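Local coordinates for protein Adenylate/guanylate cyclase/hydrolase, alpha/beta fold family (PDB 3MR7) that probably makes cyclic AMP as an adenylate cyclase, this chain being the class III nucleotide cyclase catalytic domain of a longer protein with an alpha/beta-hydrolase family part, at residues D65-A70 with I100-I105; E76-M81 with W168-D173. All blocks are in the same frame, centred on the assembly; numbering follows the deposited sequence.

Contact 1: residues D65-A70 with I100-I105; sequences DTAQAA and INIGDI
The planar group in touch across this contact is the carbonyl of Ala70, and Ile100 lies over one of its faces: the methyl CD1 of Ile100 is 3.8 Å from Ala70 O, standing above the carbonyl plane. The second branch of the same isoleucine serves the side chain, its CG2 resting 4.0 Å from Ala70 CB. With CG1 beside the backbone N (chi1 -61°) and chi2 fully extended, the two branches of Ile100 part, one reaching the backbone of the helix and the other its methyl. One turn earlier, Ala67 CB meets the tip of Ile102, whose CD1 lies 3.4 Å away. Both side-chain pairs are methyl against methyl, and small alanines suit these places because they let the first turn of helix 67-84 lie low over the strand, while beta-branched isoleucines fit an extended backbone.

The helix starts at Thr66, its N-cap. Thr66 OG1 accepts from Ala69 N at 3.3 Å, with an angle of 147° at the hydrogen, and so occupies a first-turn N-H that lacks an earlier helical carbonyl. Between the two isoleucines Asn101 faces the other side of the sheet, where its amide is held at both ends, OD1 by Ser135 OG and ND2 by the carbonyl of Ala116. Val138 of helix 136-142 touches Ile100 and Ile102, and Phe64 touches Ala70, enlarging the apolar layer.

Strands 59-64 and 96-107 both flank strand 4-15 in antiparallel fashion and therefore run parallel to each other. Helix 67-84 joins them across the intervening strand, which makes this the start of a split beta-alpha-beta crossover, the ferredoxin-like element at the heart of class III nucleotide cyclase domains.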
# COMPACT_ATOMS: atom_id res chain seq x y z
N ASP A 65 21.13 10.11 11.07
CA ASP A 65 22.18 11.03 10.69
C ASP A 65 22.95 10.53 9.51
O ASP A 65 23.46 11.34 8.73
CB ASP A 65 23.11 11.27 11.86
CG ASP A 65 22.53 12.23 12.85
OD1 ASP A 65 21.76 13.14 12.43
OD2 ASP A 65 22.82 12.06 14.06
N THR A 66 23.05 9.22 9.37
CA THR A 66 23.68 8.66 8.18
C THR A 66 22.68 7.86 7.38
O THR A 66 21.74 7.33 7.94
CB THR A 66 24.91 7.79 8.50
OG1 THR A 66 24.61 6.84 9.55
CG2 THR A 66 26.03 8.69 8.94
N ALA A 67 22.88 7.79 6.07
CA ALA A 67 22.12 6.88 5.23
C ALA A 67 22.40 5.42 5.63
O ALA A 67 21.50 4.61 5.74
CB ALA A 67 22.44 7.11 3.77
N GLN A 68 23.66 5.11 5.90
CA GLN A 68 23.97 3.77 6.35
C GLN A 68 23.10 3.32 7.54
O GLN A 68 22.55 2.22 7.51
CB GLN A 68 25.44 3.67 6.66
CG GLN A 68 26.06 2.33 6.31
CD GLN A 68 27.54 2.24 6.70
OE1 GLN A 68 28.17 3.24 7.09
NE2 GLN A 68 28.10 1.04 6.60
N ALA A 69 22.96 4.16 8.57
CA ALA A 69 22.27 3.75 9.80
C ALA A 69 20.78 3.49 9.59
O ALA A 69 20.21 2.58 10.18
CB ALA A 69 22.48 4.75 10.91
N ALA A 70 20.13 4.31 8.77
CA ALA A 70 18.76 4.05 8.39
C ALA A 70 18.68 2.65 7.79
O ALA A 70 17.81 1.85 8.17
CB ALA A 70 18.26 5.09 7.40
N ILE A 100 12.89 4.29 2.57
CA ILE A 100 13.95 5.14 3.08
C ILE A 100 14.33 6.09 1.98
O ILE A 100 14.43 5.67 0.85
CB ILE A 100 15.18 4.31 3.43
CG1 ILE A 100 14.81 3.30 4.51
CG2 ILE A 100 16.29 5.21 3.91
CD1 ILE A 100 15.94 2.44 4.91
N ASN A 101 14.51 7.37 2.28
CA ASN A 101 14.90 8.33 1.27
C ASN A 101 15.87 9.35 1.86
O ASN A 101 16.15 9.31 3.05
CB ASN A 101 13.67 9.02 0.69
CG ASN A 101 14.01 10.02 -0.39
OD1 ASN A 101 14.93 9.81 -1.18
ND2 ASN A 101 13.28 11.13 -0.43
N ILE A 102 16.38 10.25 1.04
CA ILE A 102 17.22 11.33 1.53
C ILE A 102 16.88 12.69 0.89
O ILE A 102 16.38 12.75 -0.24
CB ILE A 102 18.69 10.97 1.37
CG1 ILE A 102 19.13 10.11 2.54
CG2 ILE A 102 19.56 12.20 1.33
CD1 ILE A 102 20.36 9.31 2.24
N GLY A 103 17.11 13.77 1.61
CA GLY A 103 16.85 15.08 1.06
C GLY A 103 17.19 16.20 2.02
O GLY A 103 17.47 15.94 3.19
N ASP A 104 17.19 17.43 1.52
CA ASP A 104 17.10 18.61 2.37
C ASP A 104 15.63 18.71 2.81
O ASP A 104 14.74 18.87 2.00
CB ASP A 104 17.49 19.87 1.60
CG ASP A 104 18.99 19.95 1.29
OD1 ASP A 104 19.78 19.20 1.89
OD2 ASP A 104 19.38 20.79 0.44
N ILE A 105 15.37 18.57 4.10
CA ILE A 105 14.01 18.72 4.59
C ILE A 105 14.09 19.68 5.74
O ILE A 105 15.16 19.90 6.28
CB ILE A 105 13.45 17.41 5.11
CG1 ILE A 105 13.93 17.15 6.52
CG2 ILE A 105 13.90 16.28 4.23
CD1 ILE A 105 15.26 16.49 6.53

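Contact 2: residues E76-M81 with W168-D173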
# COMPACT_ATOMS: atom_id res chain seq x y z
N GLU A 76 18.03 -4.80 9.84
CA GLU A 76 18.03 -5.45 11.15
C GLU A 76 16.64 -5.88 11.53
O GLU A 76 16.40 -7.04 11.92
CB GLU A 76 18.55 -4.50 12.22
CG GLU A 76 18.85 -5.17 13.56
CD GLU A 76 19.18 -4.17 14.70
OE1 GLU A 76 19.67 -3.05 14.42
OE2 GLU A 76 18.97 -4.53 15.89
N ILE A 77 15.72 -4.93 11.42
CA ILE A 77 14.31 -5.18 11.60
C ILE A 77 13.70 -6.26 10.68
O ILE A 77 13.11 -7.21 11.17
CB ILE A 77 13.54 -3.87 11.42
CG1 ILE A 77 14.00 -2.87 12.47
CG2 ILE A 77 12.02 -4.11 11.51
CD1 ILE A 77 13.30 -1.54 12.40
N GLN A 78 13.85 -6.10 9.37
CA GLN A 78 13.25 -7.01 8.40
C GLN A 78 13.82 -8.42 8.48
O GLN A 78 13.09 -9.39 8.36
CB GLN A 78 13.40 -6.45 6.99
CG GLN A 78 12.66 -5.17 6.77
CD GLN A 78 11.17 -5.33 7.03
OE1 GLN A 78 10.76 -5.76 8.12
NE2 GLN A 78 10.33 -4.99 6.03
N GLN A 79 15.11 -8.55 8.71
CA GLN A 79 15.70 -9.88 8.91
C GLN A 79 15.26 -10.59 10.20
O GLN A 79 15.18 -11.83 10.24
CB GLN A 79 17.21 -9.81 8.86
CG GLN A 79 17.76 -9.47 7.49
CD GLN A 79 19.18 -8.95 7.59
OE1 GLN A 79 19.72 -8.81 8.68
NE2 GLN A 79 19.78 -8.66 6.45
N ALA A 80 14.98 -9.83 11.26
CA ALA A 80 14.56 -10.45 12.49
C ALA A 80 13.10 -10.87 12.33
O ALA A 80 12.65 -11.89 12.87
CB ALA A 80 14.72 -9.50 13.65
N MSE A 81 12.36 -10.08 11.57
CA MSE A 81 10.94 -10.35 11.40
C MSE A 81 10.77 -11.60 10.59
O MSE A 81 9.80 -12.33 10.79
CB MSE A 81 10.21 -9.18 10.76
CG MSE A 81 10.07 -8.01 11.70
SE MSE A 81 8.74 -8.39 13.10
CE MSE A 81 7.13 -8.19 12.01
N TRP A 168 14.85 1.31 -5.66
CA TRP A 168 15.56 0.05 -5.53
C TRP A 168 14.95 -0.70 -4.38
O TRP A 168 14.56 -0.11 -3.36
CB TRP A 168 17.02 0.32 -5.23
CG TRP A 168 17.71 1.02 -6.33
CD1 TRP A 168 17.63 2.35 -6.63
CD2 TRP A 168 18.57 0.44 -7.30
NE1 TRP A 168 18.39 2.63 -7.73
CE2 TRP A 168 18.98 1.47 -8.17
CE3 TRP A 168 19.04 -0.87 -7.52
CZ2 TRP A 168 19.84 1.24 -9.25
CZ3 TRP A 168 19.90 -1.09 -8.58
CH2 TRP A 168 20.28 -0.05 -9.44
N GLN A 169 14.89 -2.02 -4.52
CA GLN A 169 14.26 -2.85 -3.52
C GLN A 169 15.07 -4.06 -3.11
O GLN A 169 15.72 -4.71 -3.92
CB GLN A 169 12.89 -3.33 -4.01
CG GLN A 169 12.10 -4.12 -2.98
CD GLN A 169 10.76 -4.54 -3.50
OE1 GLN A 169 10.68 -5.40 -4.38
NE2 GLN A 169 9.69 -3.94 -2.97
N TRP A 170 14.98 -4.38 -1.84
CA TRP A 170 15.57 -5.57 -1.32
C TRP A 170 14.48 -6.40 -0.69
O TRP A 170 13.63 -5.88 0.04
CB TRP A 170 16.59 -5.19 -0.27
CG TRP A 170 17.05 -6.34 0.54
CD1 TRP A 170 18.11 -7.16 0.28
CD2 TRP A 170 16.47 -6.80 1.75
NE1 TRP A 170 18.22 -8.11 1.26
CE2 TRP A 170 17.23 -7.91 2.18
CE3 TRP A 170 15.39 -6.38 2.52
CZ2 TRP A 170 16.93 -8.60 3.33
CZ3 TRP A 170 15.10 -7.05 3.64
CH2 TRP A 170 15.86 -8.15 4.05
N VAL A 171 14.48 -7.68 -0.99
CA VAL A 171 13.58 -8.60 -0.32
C VAL A 171 14.43 -9.63 0.36
O VAL A 171 15.53 -9.91 -0.06
CB VAL A 171 12.63 -9.33 -1.27
CG1 VAL A 171 11.96 -8.35 -2.20
CG2 VAL A 171 13.36 -10.40 -2.05
N PRO A 172 13.91 -10.17 1.45
CA PRO A 172 14.66 -11.21 2.16
C PRO A 172 14.85 -12.43 1.28
O PRO A 172 14.12 -12.61 0.29
CB PRO A 172 13.78 -11.54 3.35
CG PRO A 172 12.49 -10.81 3.11
CD PRO A 172 12.75 -9.70 2.20
N ASP A 173 15.84 -13.23 1.65
CA ASP A 173 16.25 -14.39 0.89
C ASP A 173 15.06 -15.19 0.34
O ASP A 173 15.21 -15.92 -0.63
CB ASP A 173 17.17 -15.28 1.74
CG ASP A 173 18.59 -14.70 1.89
OD1 ASP A 173 19.55 -15.31 1.38
OD2 ASP A 173 18.74 -13.63 2.53
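Gln78 NE2 is gripped by two backbone carbonyls, those of Ala131 and Tyr96, while the aliphatic root of the same side chain meets Trp170. Here helix 67-84 of the ferredoxin-like cyclase core packs on the end of strand 161-170, and the indole of Trp170 reaches across to the helix. Trp170 has CG anti to the backbone N (chi1 168°), which sends its six-membered ring toward the helix. Gln78 CB arrives at the ring edge, near its plane, 3.8 Å from Trp170 CZ3. Beyond CB the glutamine chain bends at chi2 (-59°), carrying the amide away from the indole, so that the buried NE2 is satisfied by its two carbonyls and the CB methylene is what Gln78 presents to the ring.

Gln79 also offers hydrocarbon to the indole, but its chain crosses the tryptophan at about a right angle, amide and ring planes lying 67° apart. Its NE2 is bonded to Glu148 OE2 at the partly exposed margin. Glutamine thus suits both positions, greasy near the helix and polar at the end. The backbone just after the tryptophan passes one face of its own indole, Pro172 N standing 3.7 Å above the ring plane, offset toward the rim; at the far corner Trp170 CH2 lies 4.1 Å from Gln79 CG.

How the contacts relate
From the N terminus the chain runs through strand 4-15, helix 27-47 and the hairpin 51-56/59-64 into helix 67-84, which supplies the first segment of contact 1 at its start and that of contact 2 further along. Strand 96-107 then closes the shorter loop at 100-105, with 29 residues between the segments. After helix 115-126, strand 132-135, helix 136-142 and strand 151-158 the chain returns along strand 161-170 and closes the longer loop at 168-173, spanning 86 residues. The segments alternate, so the loops cross rather than nest. The centres of contacts 1 and 2 lie about 18 Å apart, without touching; one helix is thereby fastened to strands 96-107 and 161-170 of one sheet, with strand 132-135 between them.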